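Local coordinates for D-3-phosphoglycerate dehydrogenase oxidoreductase protein (Ralstonia solanacearum, PDB 3GG9) that probably acts as an NAD-dependent phosphoglycerate dehydrogenase, a member of the D-isomer specific 2-hydroxyacid dehydrogenase family, at residues 3-8 and 51-56; 11-16 and 29-34; 21-26 and 316-321; 72-77 and 100-105. All blocks are in the same frame, centred on the assembly; numbering follows the deposited sequence.

How the contacts relate
From the N terminus, strand 4-7 is followed by the loop holding 11-16 and 21-26, then by strand 28-31. Contact 1 pairs strand 4-7 with strand 51-54 and closes a loop within which contact 2 is nested, where the loop at 11-16 meets 29-34. Contact 4 comes later, closing strand 74-77 onto strand 100-102. Contacts 1, 2 and 4 all reach one five-stranded parallel sheet of order 2-1-3-4-5. Contact 3 makes the longest closure, bringing helix 306-324 back to 21-26; it crosses contacts 1 and 2 and encloses contact 4. The returning helix packs on strands 51-54 and 74-77, so the C-terminal part rejoins the N-terminal sheet.

Contact 1: 3-8 and 51-56; sequences LKIAVL and ALVLIR. Unlike the reference sequence in segment 3-8: Leu3 (reference Met). Unlike the reference sequence in segment 51-56: Leu52 (reference Ile).
Leu3 opens the contact with its CD1 methyl set against Ala51 CB at 4.0 Å, just before strand 4-7 begins. Lys4 joins in through its backbone: its carbonyl accepts from Ala51 N, while its side chain leads off from the neighbouring strand. Ile5 then brings CG1 to 3.8 Å from Ala51 CB, and its CG2 branch approaches CG2 of Val53. Ala6 is held through both backbone groups. Its amide donates to Ala51 O, and Ala6 O receives a short, nearly straight bond from Val53 N, 2.7 Å with 174° at the hydrogen. On the Ala6 face, Leu52 runs with CG trans to its own amide nitrogen (chi1 -156°) and then bends at chi2, which folds CD1 back to 3.8 Å from Ala6 CB. Val7 returns to the face of Ile5 and lies alongside Val53, pointing the same way, with CG2 4.1 Å from Val53 CB. At the end, Leu8 N donates to Val53 O at 3.2 Å, and Leu8 CD1 runs beside Leu54 CD2 at 3.8 Å. Leu8 O faces a methyl instead: Ile55 CD1 sits tightly against it at 3.2 Å.

These are the first and third strands of the sequence, adjacent in a parallel sheet of order 2-1-3-4-5, as in flavodoxin-like folds. Helix 306-324 covers the face of Ile5, Val7, Ala51 and Val53, where Ile320 touches Val53. Four backbone bonds thus satisfy polar groups buried between aliphatic layers, and the side chains add apolar contact, apart from Ile55 CD1, which packs on the carbonyl of Leu8.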
loop_
_atom_site.group_PDB
_atom_site.type_symbol
_atom_site.label_atom_id
_atom_site.label_comp_id
_atom_site.label_asym_id
_atom_site.label_seq_id
_atom_site.Cartn_x
_atom_site.Cartn_y
_atom_site.Cartn_z
ATOM N N LEU A 3 -6.833 -32.828 26.119
ATOM C CA LEU A 3 -6.710 -31.617 26.920
ATOM C C LEU A 3 -7.817 -30.620 26.625
ATOM O O LEU A 3 -8.404 -30.605 25.533
ATOM C CB LEU A 3 -5.343 -30.941 26.678
ATOM C CG LEU A 3 -4.039 -31.716 26.940
ATOM C CD1 LEU A 3 -2.822 -30.909 26.535
ATOM C CD2 LEU A 3 -3.902 -32.126 28.396
ATOM N N LYS A 4 -8.100 -29.793 27.624
ATOM C CA LYS A 4 -8.911 -28.600 27.467
ATOM C C LYS A 4 -7.918 -27.507 27.032
ATOM O O LYS A 4 -6.974 -27.174 27.777
ATOM C CB LYS A 4 -9.563 -28.272 28.808
ATOM C CG LYS A 4 -10.989 -27.762 28.736
ATOM C CD LYS A 4 -11.058 -26.253 28.908
ATOM C CE LYS A 4 -12.496 -25.756 28.905
ATOM N NZ LYS A 4 -12.550 -24.284 28.689
ATOM N N ILE A 5 -8.103 -26.992 25.812
ATOM C CA ILE A 5 -7.186 -26.019 25.205
ATOM C C ILE A 5 -7.903 -24.699 24.953
ATOM O O ILE A 5 -9.058 -24.687 24.520
ATOM C CB ILE A 5 -6.572 -26.568 23.886
ATOM C CG1 ILE A 5 -5.740 -27.807 24.180
ATOM C CG2 ILE A 5 -5.751 -25.489 23.126
ATOM C CD1 ILE A 5 -5.259 -28.549 22.961
ATOM N N ALA A 6 -7.238 -23.589 25.279
ATOM C CA ALA A 6 -7.742 -22.276 24.932
ATOM C C ALA A 6 -6.729 -21.497 24.100
ATOM O O ALA A 6 -5.524 -21.539 24.368
ATOM C CB ALA A 6 -8.121 -21.495 26.163
ATOM N N VAL A 7 -7.247 -20.808 23.081
ATOM C CA VAL A 7 -6.476 -19.883 22.267
ATOM C C VAL A 7 -7.027 -18.488 22.562
ATOM O O VAL A 7 -8.226 -18.242 22.420
ATOM C CB VAL A 7 -6.648 -20.137 20.747
ATOM C CG1 VAL A 7 -5.720 -19.211 19.961
ATOM C CG2 VAL A 7 -6.399 -21.610 20.369
ATOM N N LEU A 8 -6.142 -17.580 22.951
ATOM C CA LEU A 8 -6.543 -16.235 23.350
ATOM C C LEU A 8 -6.395 -15.218 22.211
ATOM O O LEU A 8 -5.592 -15.420 21.302
ATOM C CB LEU A 8 -5.655 -15.804 24.518
ATOM C CG LEU A 8 -5.796 -16.582 25.834
ATOM C CD1 LEU A 8 -4.961 -15.903 26.893
ATOM C CD2 LEU A 8 -7.271 -16.627 26.273
ATOM N N ALA A 51 -4.051 -26.430 28.590
ATOM C CA ALA A 51 -3.100 -25.901 27.596
ATOM C C ALA A 51 -3.556 -24.580 27.017
ATOM O O ALA A 51 -4.691 -24.436 26.575
ATOM C CB ALA A 51 -2.813 -26.916 26.483
ATOM N N LEU A 52 -2.652 -23.613 27.013
ATOM C CA LEU A 52 -2.991 -22.272 26.582
ATOM C C LEU A 52 -2.136 -21.959 25.372
ATOM O O LEU A 52 -0.923 -22.106 25.424
ATOM C CB LEU A 52 -2.699 -21.290 27.717
ATOM C CG LEU A 52 -3.393 -19.945 27.836
ATOM C CD1 LEU A 52 -4.903 -20.045 27.692
ATOM C CD2 LEU A 52 -3.024 -19.375 29.182
ATOM N N VAL A 53 -2.781 -21.559 24.277
ATOM C CA VAL A 53 -2.069 -21.074 23.107
ATOM C C VAL A 53 -2.132 -19.543 23.074
ATOM O O VAL A 53 -3.220 -18.947 23.086
ATOM C CB VAL A 53 -2.606 -21.668 21.790
ATOM C CG1 VAL A 53 -1.812 -21.115 20.573
ATOM C CG2 VAL A 53 -2.526 -23.198 21.844
ATOM N N LEU A 54 -0.952 -18.928 23.053
ATOM C CA LEU A 54 -0.828 -17.475 23.005
ATOM C C LEU A 54 -0.452 -17.015 21.599
ATOM O O LEU A 54 0.391 -17.631 20.935
ATOM C CB LEU A 54 0.226 -16.986 24.006
ATOM C CG LEU A 54 0.008 -17.258 25.502
ATOM C CD1 LEU A 54 1.132 -16.650 26.333
ATOM C CD2 LEU A 54 -1.334 -16.700 25.964
ATOM N N ILE A 55 -1.092 -15.934 21.165
ATOM C CA ILE A 55 -0.807 -15.280 19.893
ATOM C C ILE A 55 0.185 -14.156 20.134
ATOM O O ILE A 55 -0.170 -13.091 20.638
ATOM C CB ILE A 55 -2.087 -14.761 19.197
ATOM C CG1 ILE A 55 -3.134 -15.876 19.090
ATOM C CG2 ILE A 55 -1.751 -14.133 17.822
ATOM C CD1 ILE A 55 -4.409 -15.490 18.342
ATOM N N ARG A 56 1.434 -14.439 19.783
ATOM C CA ARG A 56 2.526 -13.492 19.945
ATOM C C ARG A 56 2.545 -12.847 21.335
ATOM O O ARG A 56 2.481 -13.549 22.337
ATOM C CB ARG A 56 2.529 -12.483 18.785
ATOM C CG ARG A 56 2.833 -13.161 17.441
ATOM C CD ARG A 56 4.146 -13.944 17.492
ATOM N NE ARG A 56 5.263 -13.122 17.968
ATOM C CZ ARG A 56 6.052 -13.416 19.003
ATOM N NH1 ARG A 56 7.023 -12.582 19.345
ATOM N NH2 ARG A 56 5.883 -14.536 19.693
#

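Contact 2: 11-16 and 29-34; sequences YQDAVR and VKVFNN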
loop_
_atom_site.group_PDB
_atom_site.type_symbol
_atom_site.label_atom_id
_atom_site.label_comp_id
_atom_site.label_asym_id
_atom_site.label_seq_id
_atom_site.Cartn_x
_atom_site.Cartn_y
_atom_site.Cartn_z
ATOM N N TYR A 11 -8.955 -11.917 17.192
ATOM C CA TYR A 11 -10.006 -10.905 16.990
ATOM C C TYR A 11 -10.913 -11.217 15.810
ATOM O O TYR A 11 -12.108 -10.992 15.887
ATOM C CB TYR A 11 -9.431 -9.469 16.896
ATOM C CG TYR A 11 -8.494 -9.148 18.034
ATOM C CD1 TYR A 11 -8.983 -8.760 19.274
ATOM C CD2 TYR A 11 -7.111 -9.236 17.874
ATOM C CE1 TYR A 11 -8.130 -8.489 20.319
ATOM C CE2 TYR A 11 -6.244 -8.961 18.907
ATOM C CZ TYR A 11 -6.766 -8.583 20.138
ATOM O OH TYR A 11 -5.920 -8.330 21.185
ATOM N N GLN A 12 -10.343 -11.773 14.744
ATOM C CA GLN A 12 -11.093 -12.058 13.526
ATOM C C GLN A 12 -11.504 -13.523 13.390
ATOM O O GLN A 12 -11.923 -13.935 12.304
ATOM C CB GLN A 12 -10.269 -11.653 12.300
ATOM C CG GLN A 12 -10.198 -10.176 12.125
ATOM C CD GLN A 12 -9.251 -9.721 11.027
ATOM O OE1 GLN A 12 -8.038 -9.620 11.238
ATOM N NE2 GLN A 12 -9.816 -9.366 9.861
ATOM N N ASP A 13 -11.337 -14.297 14.468
ATOM C CA ASP A 13 -11.777 -15.697 14.550
ATOM C C ASP A 13 -11.160 -16.492 13.406
ATOM O O ASP A 13 -11.839 -17.241 12.724
ATOM C CB ASP A 13 -13.313 -15.772 14.505
ATOM C CG ASP A 13 -13.865 -17.031 15.121
ATOM O OD1 ASP A 13 -13.155 -17.686 15.930
ATOM O OD2 ASP A 13 -15.031 -17.348 14.790
ATOM N N ALA A 14 -9.870 -16.283 13.168
ATOM C CA ALA A 14 -9.201 -16.898 12.016
ATOM C C ALA A 14 -8.647 -18.263 12.297
ATOM O O ALA A 14 -8.522 -19.078 11.385
ATOM C CB ALA A 14 -8.058 -15.994 11.512
ATOM N N VAL A 15 -8.238 -18.477 13.548
ATOM C CA VAL A 15 -7.516 -19.675 13.968
ATOM C C VAL A 15 -8.303 -20.953 13.692
ATOM O O VAL A 15 -7.750 -21.921 13.149
ATOM C CB VAL A 15 -7.133 -19.584 15.478
ATOM C CG1 VAL A 15 -6.523 -20.890 15.991
ATOM C CG2 VAL A 15 -6.168 -18.380 15.713
ATOM N N ARG A 16 -9.593 -20.945 14.039
ATOM C CA ARG A 16 -10.419 -22.132 13.852
ATOM C C ARG A 16 -10.664 -22.498 12.370
ATOM O O ARG A 16 -11.079 -23.613 12.082
ATOM C CB ARG A 16 -11.735 -22.055 14.646
ATOM C CG ARG A 16 -12.806 -21.156 14.048
ATOM C CD ARG A 16 -14.097 -21.234 14.846
ATOM N NE ARG A 16 -15.024 -20.175 14.454
ATOM C CZ ARG A 16 -15.902 -20.252 13.454
ATOM N NH1 ARG A 16 -16.001 -21.352 12.713
ATOM N NH2 ARG A 16 -16.689 -19.214 13.189
ATOM N N VAL A 29 -11.138 -27.430 22.208
ATOM C CA VAL A 29 -10.504 -26.120 21.961
ATOM C C VAL A 29 -11.529 -25.001 21.995
ATOM O O VAL A 29 -12.554 -25.066 21.317
ATOM C CB VAL A 29 -9.775 -26.068 20.597
ATOM C CG1 VAL A 29 -8.940 -24.775 20.464
ATOM C CG2 VAL A 29 -8.885 -27.260 20.419
ATOM N N LYS A 30 -11.248 -23.983 22.797
ATOM C CA LYS A 30 -12.033 -22.765 22.801
ATOM C C LYS A 30 -11.150 -21.624 22.293
ATOM O O LYS A 30 -10.050 -21.415 22.790
ATOM C CB LYS A 30 -12.561 -22.460 24.212
ATOM C CG LYS A 30 -13.473 -21.227 24.302
ATOM C CD LYS A 30 -14.689 -21.365 23.393
ATOM C CE LYS A 30 -15.205 -20.019 22.910
ATOM N NZ LYS A 30 -16.095 -19.361 23.903
ATOM N N VAL A 31 -11.628 -20.902 21.288
ATOM C CA VAL A 31 -10.903 -19.748 20.784
ATOM C C VAL A 31 -11.664 -18.512 21.239
ATOM O O VAL A 31 -12.865 -18.395 20.997
ATOM C CB VAL A 31 -10.796 -19.751 19.248
ATOM C CG1 VAL A 31 -9.977 -18.548 18.772
ATOM C CG2 VAL A 31 -10.187 -21.072 18.717
ATOM N N PHE A 32 -10.971 -17.594 21.899
ATOM C CA PHE A 32 -11.600 -16.332 22.289
ATOM C C PHE A 32 -11.288 -15.275 21.245
ATOM O O PHE A 32 -10.195 -15.285 20.656
ATOM C CB PHE A 32 -11.119 -15.908 23.684
ATOM C CG PHE A 32 -11.556 -16.850 24.767
ATOM C CD1 PHE A 32 -10.713 -17.870 25.206
ATOM C CD2 PHE A 32 -12.834 -16.745 25.317
ATOM C CE1 PHE A 32 -11.125 -18.765 26.188
ATOM C CE2 PHE A 32 -13.262 -17.634 26.307
ATOM C CZ PHE A 32 -12.409 -18.643 26.741
ATOM N N ASN A 33 -12.251 -14.385 21.012
ATOM C CA ASN A 33 -12.152 -13.372 19.963
ATOM C C ASN A 33 -11.976 -11.939 20.484
ATOM O O ASN A 33 -12.028 -10.973 19.721
ATOM C CB ASN A 33 -13.354 -13.453 19.009
ATOM C CG ASN A 33 -13.566 -14.843 18.448
ATOM O OD1 ASN A 33 -14.683 -15.349 18.437
ATOM N ND2 ASN A 33 -12.496 -15.467 17.976
ATOM N N ASN A 34 -11.799 -11.804 21.792
ATOM C CA ASN A 34 -11.459 -10.516 22.365
ATOM C C ASN A 34 -10.474 -10.684 23.499
ATOM O O ASN A 34 -10.165 -11.808 23.899
ATOM C CB ASN A 34 -12.706 -9.731 22.792
ATOM C CG ASN A 34 -13.614 -10.510 23.724
ATOM O OD1 ASN A 34 -13.157 -11.217 24.614
ATOM N ND2 ASN A 34 -14.922 -10.363 23.525
HETATM O O HOH W 1 -14.298 -19.621 18.268
#
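The carboxylate of Asp13 and the carboxamide of Asn33 meet with their planes 65° apart. Asp13 CG lies trans to its own backbone N (chi1 -157°), which turns the carboxylate toward Asn33. Asn33 ND2 comes from above the carboxylate plane and donates to Asp13 OD1 at 3.1 Å, the acceptor lying somewhat tilted from the amide plane. The same ND2 also donates to Asp10 O, its stronger partner, so both bonds fix which way round the amide lies. A water adds a further donor to Asp13 OD1 at 3.2 Å, and reaches Val31 O weakly. The other carboxylate oxygen belongs to Arg16, which grips it side-on: NE and NH2 reach Asp13 OD2 at 2.8 and 3.0 Å from one face of its plane, in a salt bridge. Donors thus hold both oxygens of Asp13, an arrangement that would probably favour its charged form.

The Tyr11 ring meets the second segment obliquely, with CD1 3.8 Å from Asn33 O. That carbonyl also receives a CA-H...O contact from Tyr11 CA, 3.4 Å and almost straight at 177°. The phenol oxygen turns to Thr35. Val31 supplies the apolar part: its CG1 approaches Val15 CB at 4.5 Å.

The contact ties the loop after strand 4-7 to the end of strand 28-31, an outermost strand of the sheet. Trp138 of the second subunit packs edge-to-face with Tyr11, and Gln140 of that subunit bonds to Tyr11 O, which places this surface at the dimer interface. Deeper in, Val15 touches Phe313 and Phe317 of helix 306-324, and strand 4-7 pairs with 28-31 alongside.

Contact 3: 21-26 and 316-321; sequences FSLLQD and AFQNIL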
loop_
_atom_site.group_PDB
_atom_site.type_symbol
_atom_site.label_atom_id
_atom_site.label_comp_id
_atom_site.label_asym_id
_atom_site.label_seq_id
_atom_site.Cartn_x
_atom_site.Cartn_y
_atom_site.Cartn_z
ATOM N N PHE A 21 -5.756 -26.271 12.183
ATOM C CA PHE A 21 -6.636 -26.453 13.342
ATOM C C PHE A 21 -7.033 -27.921 13.594
ATOM O O PHE A 21 -7.299 -28.312 14.742
ATOM C CB PHE A 21 -7.895 -25.622 13.177
ATOM C CG PHE A 21 -8.647 -25.421 14.451
ATOM C CD1 PHE A 21 -8.146 -24.576 15.438
ATOM C CD2 PHE A 21 -9.856 -26.070 14.667
ATOM C CE1 PHE A 21 -8.846 -24.386 16.627
ATOM C CE2 PHE A 21 -10.572 -25.886 15.863
ATOM C CZ PHE A 21 -10.069 -25.047 16.832
ATOM N N SER A 22 -7.042 -28.725 12.524
ATOM C CA SER A 22 -7.398 -30.149 12.624
ATOM C C SER A 22 -6.364 -30.954 13.406
ATOM O O SER A 22 -6.641 -32.084 13.837
ATOM C CB SER A 22 -7.628 -30.770 11.239
ATOM O OG SER A 22 -8.097 -32.109 11.367
ATOM N N LEU A 23 -5.178 -30.382 13.603
ATOM C CA LEU A 23 -4.165 -30.986 14.469
ATOM C C LEU A 23 -4.657 -31.210 15.901
ATOM O O LEU A 23 -4.184 -32.116 16.573
ATOM C CB LEU A 23 -2.881 -30.147 14.509
ATOM C CG LEU A 23 -2.019 -30.047 13.246
ATOM C CD1 LEU A 23 -0.918 -29.004 13.440
ATOM C CD2 LEU A 23 -1.429 -31.396 12.861
ATOM N N LEU A 24 -5.601 -30.389 16.361
ATOM C CA LEU A 24 -6.106 -30.486 17.727
ATOM C C LEU A 24 -7.413 -31.293 17.853
ATOM O O LEU A 24 -8.206 -31.059 18.783
ATOM C CB LEU A 24 -6.314 -29.071 18.301
ATOM C CG LEU A 24 -5.098 -28.134 18.390
ATOM C CD1 LEU A 24 -5.536 -26.742 18.857
ATOM C CD2 LEU A 24 -4.002 -28.697 19.284
ATOM N N GLN A 25 -7.614 -32.249 16.943
ATOM C CA GLN A 25 -8.890 -32.983 16.801
ATOM C C GLN A 25 -9.218 -33.870 17.994
ATOM O O GLN A 25 -10.384 -34.099 18.283
ATOM C CB GLN A 25 -8.908 -33.834 15.525
ATOM C CG GLN A 25 -7.750 -34.839 15.418
ATOM C CD GLN A 25 -7.822 -35.690 14.160
ATOM O OE1 GLN A 25 -7.255 -36.783 14.108
ATOM N NE2 GLN A 25 -8.516 -35.192 13.138
ATOM N N ASP A 26 -8.180 -34.331 18.682
ATOM C CA ASP A 26 -8.321 -35.133 19.894
ATOM C C ASP A 26 -8.559 -34.292 21.155
ATOM O O ASP A 26 -8.588 -34.842 22.246
ATOM C CB ASP A 26 -7.082 -36.023 20.073
ATOM C CG ASP A 26 -7.260 -37.083 21.160
ATOM O OD1 ASP A 26 -8.367 -37.647 21.280
ATOM O OD2 ASP A 26 -6.301 -37.320 21.915
ATOM N N ALA A 316 2.832 -24.189 16.868
ATOM C CA ALA A 316 2.376 -24.171 18.264
ATOM C C ALA A 316 1.479 -25.377 18.617
ATOM O O ALA A 316 1.592 -25.922 19.722
ATOM C CB ALA A 316 1.682 -22.826 18.621
ATOM N N PHE A 317 0.635 -25.800 17.670
ATOM C CA PHE A 317 -0.247 -26.963 17.837
ATOM C C PHE A 317 0.532 -28.274 17.819
ATOM O O PHE A 317 0.319 -29.131 18.674
ATOM C CB PHE A 317 -1.340 -27.023 16.767
ATOM C CG PHE A 317 -2.313 -25.872 16.792
ATOM C CD1 PHE A 317 -2.398 -25.009 17.883
ATOM C CD2 PHE A 317 -3.156 -25.653 15.706
ATOM C CE1 PHE A 317 -3.312 -23.956 17.884
ATOM C CE2 PHE A 317 -4.082 -24.611 15.713
ATOM C CZ PHE A 317 -4.154 -23.759 16.802
ATOM N N GLN A 318 1.427 -28.427 16.843
ATOM C CA GLN A 318 2.316 -29.596 16.803
ATOM C C GLN A 318 3.192 -29.682 18.058
ATOM O O GLN A 318 3.463 -30.779 18.548
ATOM C CB GLN A 318 3.169 -29.610 15.536
ATOM C CG GLN A 318 3.839 -30.955 15.206
ATOM C CD GLN A 318 2.850 -32.127 15.143
ATOM O OE1 GLN A 318 1.835 -32.063 14.446
ATOM N NE2 GLN A 318 3.159 -33.215 15.865
ATOM N N ASN A 319 3.592 -28.531 18.606
ATOM C CA ASN A 319 4.374 -28.521 19.847
ATOM C C ASN A 319 3.625 -29.177 21.015
ATOM O O ASN A 319 4.208 -29.961 21.776
ATOM C CB ASN A 319 4.855 -27.106 20.201
ATOM C CG ASN A 319 6.064 -26.657 19.381
ATOM O OD1 ASN A 319 6.721 -27.449 18.700
ATOM N ND2 ASN A 319 6.376 -25.370 19.466
ATOM N N ILE A 320 2.339 -28.863 21.155
ATOM C CA ILE A 320 1.500 -29.495 22.166
ATOM C C ILE A 320 1.443 -31.014 21.937
ATOM O O ILE A 320 1.666 -31.794 22.868
ATOM C CB ILE A 320 0.084 -28.900 22.209
ATOM C CG1 ILE A 320 0.130 -27.444 22.700
ATOM C CG2 ILE A 320 -0.822 -29.731 23.123
ATOM C CD1 ILE A 320 -1.180 -26.679 22.477
ATOM N N LEU A 321 1.191 -31.425 20.696
ATOM C CA LEU A 321 1.165 -32.850 20.348
ATOM C C LEU A 321 2.485 -33.573 20.629
ATOM O O LEU A 321 2.474 -34.709 21.111
ATOM C CB LEU A 321 0.758 -33.081 18.890
ATOM C CG LEU A 321 -0.528 -32.440 18.353
ATOM C CD1 LEU A 321 -0.820 -32.956 16.957
ATOM C CD2 LEU A 321 -1.738 -32.646 19.276
#
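Phe317 and Leu24 are brought together by matching first torsions: each has CG trans to its own carbonyl carbon (chi1 -64° and -60°), and the extended chi2 of Leu24 carries CD1 out over the phenyl ring. The methyl sits above the ring centre, 3.6 Å from Leu24 CD1 to the Phe317 centroid and only 10° off the normal, a clear CH-pi contact. The two side chains cross at about a right angle, and Leu24 CD2 rests at 4.0 Å from Phe317 CB.

Phe21 approaches the same ring obliquely, with its CA 3.9 Å and its CD1 4.1 Å from Phe317 CE2. Leu23 packs at the base of Phe317 and on Gln318: Leu23 CD1 lies 3.9 Å from Phe317 CB, and Leu23 CD2 comes to 3.7 Å from Gln318 OE1, whose amide nitrogen is bonded to Asp322. One turn later Leu321 CD1 lies 3.5 Å from Leu23 O. The contact is therefore almost wholly apolar, with Leu24 over the face of the Phe317 ring, Leu23 at its CB and Leu321 against the backbone of Leu23.

Segment 21-26 begins in a short 3-10 segment of the loop leading to strand 28-31, and Leu24 and Phe21 reach Val29 of that strand. On the helix side, Phe317 and Ile320 lie on Val53 of strand 51-54, while Val15 also touches Phe317. Loop and helix thus lie side by side on the same face of the five-stranded sheet.

Contact 4: 72-77 and 100-105; sequences LKIISQ and VVLEGK
Ile75 O takes the shortest polar bond of the contact: Leu102 N donates to it at 2.7 Å with 169° at the hydrogen. Val101 CA leans on the same oxygen at 3.3 Å in a CA-H...O contact, so two groups of the neighbouring strand converge there. On either side of this bond the ladder continues. Ile75 N donates to Val100 O at 2.9 Å, and Gln77 N to Leu102 O, while Val100 N reaches Lys73 O from well off the carbonyl plane.

The two strands run parallel, 18° apart, and belong to the beta-alpha-beta unit in which helix 91-97 links strand 74-77 to strand 100-102, an outermost strand of the sheet. That helix covers the face of Ile75 and Val101, where Cys94 touches both. Helix 306-324 lies against the other face, that of Ile74, Ser76, Val100 and Leu102.

On this second face Ile74 divides its two branches between Val100 and Leu102: Ile74 CG1 lies beside Val100 CG2 at 3.8 Å, whereas Ile74 CG2, trans to the amide nitrogen of its own residue, reaches Leu102 CD1 at 3.7 Å. With Val100 CG1 trans to the carbonyl carbon (chi1 -66°), Val100 CG2 is left between nitrogen and carbonyl carbon, next to Ile74. Ser76 OG passes 3.9 Å from Leu102 CB; the hydroxyl is bonded to Ala316 O in the helix. Beyond the last bridge, Gln77 CB rests against Leu102 O at 3.3 Å, and Gln77 NE2 bonds to Arg56 O beyond strand 51-54.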
loop_
_atom_site.group_PDB
_atom_site.type_symbol
_atom_site.label_atom_id
_atom_site.label_comp_id
_atom_site.label_asym_id
_atom_site.label_seq_id
_atom_site.Cartn_x
_atom_site.Cartn_y
_atom_site.Cartn_z
ATOM N N LEU A 72 -3.361 -25.453 34.800
ATOM C CA LEU A 72 -2.502 -25.160 33.646
ATOM C C LEU A 72 -1.232 -25.990 33.646
ATOM O O LEU A 72 -0.491 -25.996 34.632
ATOM C CB LEU A 72 -2.130 -23.673 33.594
ATOM C CG LEU A 72 -1.301 -23.254 32.366
ATOM C CD1 LEU A 72 -2.091 -23.491 31.069
ATOM C CD2 LEU A 72 -0.867 -21.806 32.453
ATOM N N LYS A 73 -0.979 -26.674 32.532
ATOM C CA LYS A 73 0.205 -27.517 32.383
ATOM C C LYS A 73 1.155 -27.037 31.285
ATOM O O LYS A 73 2.372 -27.225 31.385
ATOM C CB LYS A 73 -0.215 -28.959 32.095
ATOM C CG LYS A 73 -0.987 -29.618 33.238
ATOM C CD LYS A 73 -1.213 -31.101 32.983
ATOM C CE LYS A 73 -2.555 -31.365 32.329
ATOM N NZ LYS A 73 -3.151 -32.624 32.853
ATOM N N ILE A 74 0.588 -26.445 30.233
ATOM C CA ILE A 74 1.323 -26.041 29.036
ATOM C C ILE A 74 0.926 -24.631 28.589
ATOM O O ILE A 74 -0.257 -24.300 28.522
ATOM C CB ILE A 74 1.035 -27.030 27.864
ATOM C CG1 ILE A 74 1.604 -28.417 28.173
ATOM C CG2 ILE A 74 1.591 -26.501 26.537
ATOM C CD1 ILE A 74 0.934 -29.582 27.387
ATOM N N ILE A 75 1.922 -23.803 28.294
ATOM C CA ILE A 75 1.717 -22.606 27.490
ATOM C C ILE A 75 2.460 -22.831 26.184
ATOM O O ILE A 75 3.670 -23.117 26.184
ATOM C CB ILE A 75 2.234 -21.344 28.189
ATOM C CG1 ILE A 75 1.414 -21.070 29.450
ATOM C CG2 ILE A 75 2.141 -20.109 27.251
ATOM C CD1 ILE A 75 2.155 -20.197 30.449
ATOM N N SER A 76 1.727 -22.749 25.075
ATOM C CA SER A 76 2.344 -22.886 23.759
ATOM C C SER A 76 2.340 -21.543 23.033
ATOM O O SER A 76 1.287 -21.010 22.709
ATOM C CB SER A 76 1.637 -23.956 22.911
ATOM O OG SER A 76 2.460 -24.274 21.799
ATOM N N GLN A 77 3.542 -21.025 22.796
ATOM C CA GLN A 77 3.767 -19.711 22.222
ATOM C C GLN A 77 3.916 -19.803 20.722
ATOM O O GLN A 77 4.758 -20.573 20.220
ATOM C CB GLN A 77 5.056 -19.118 22.799
ATOM C CG GLN A 77 5.355 -17.713 22.363
ATOM C CD GLN A 77 4.218 -16.796 22.712
ATOM O OE1 GLN A 77 3.831 -16.682 23.865
ATOM N NE2 GLN A 77 3.644 -16.170 21.709
ATOM N N VAL A 100 5.196 -25.907 31.533
ATOM C CA VAL A 100 6.160 -25.824 30.438
ATOM C C VAL A 100 5.753 -24.782 29.407
ATOM O O VAL A 100 4.583 -24.677 29.039
ATOM C CB VAL A 100 6.500 -27.200 29.756
ATOM C CG1 VAL A 100 7.229 -28.103 30.731
ATOM C CG2 VAL A 100 5.266 -27.881 29.196
ATOM N N VAL A 101 6.724 -23.992 28.973
ATOM C CA VAL A 101 6.496 -23.005 27.929
ATOM C C VAL A 101 7.101 -23.535 26.643
ATOM O O VAL A 101 8.296 -23.831 26.576
ATOM C CB VAL A 101 7.057 -21.622 28.305
ATOM C CG1 VAL A 101 6.934 -20.652 27.123
ATOM C CG2 VAL A 101 6.307 -21.072 29.527
ATOM N N LEU A 102 6.259 -23.681 25.623
ATOM C CA LEU A 102 6.701 -24.236 24.348
ATOM C C LEU A 102 6.979 -23.098 23.378
ATOM O O LEU A 102 6.215 -22.138 23.315
ATOM C CB LEU A 102 5.656 -25.201 23.781
ATOM C CG LEU A 102 5.088 -26.245 24.755
ATOM C CD1 LEU A 102 4.236 -27.244 24.034
ATOM C CD2 LEU A 102 6.171 -26.955 25.539
ATOM N N GLU A 103 8.090 -23.198 22.657
ATOM C CA GLU A 103 8.549 -22.111 21.801
ATOM C C GLU A 103 8.307 -22.481 20.360
ATOM O O GLU A 103 8.649 -23.593 19.923
ATOM C CB GLU A 103 10.037 -21.819 22.033
ATOM C CG GLU A 103 10.609 -20.713 21.141
ATOM C CD GLU A 103 11.931 -20.164 21.629
ATOM O OE1 GLU A 103 12.147 -18.934 21.489
ATOM O OE2 GLU A 103 12.752 -20.955 22.151
ATOM N N GLY A 104 7.695 -21.557 19.629
ATOM C CA GLY A 104 7.499 -21.745 18.210
ATOM C C GLY A 104 8.630 -21.180 17.384
ATOM O O GLY A 104 9.696 -20.843 17.898
ATOM N N LYS A 105 8.390 -21.085 16.082
ATOM C CA LYS A 105 9.288 -20.381 15.181
ATOM C C LYS A 105 8.520 -19.262 14.471
ATOM O O LYS A 105 7.298 -19.329 14.312
ATOM C CB LYS A 105 9.930 -21.336 14.168
ATOM C CG LYS A 105 10.859 -22.372 14.812
ATOM C CD LYS A 105 12.256 -22.351 14.190
ATOM C CE LYS A 105 13.286 -23.026 15.102
ATOM N NZ LYS A 105 14.651 -23.061 14.496
#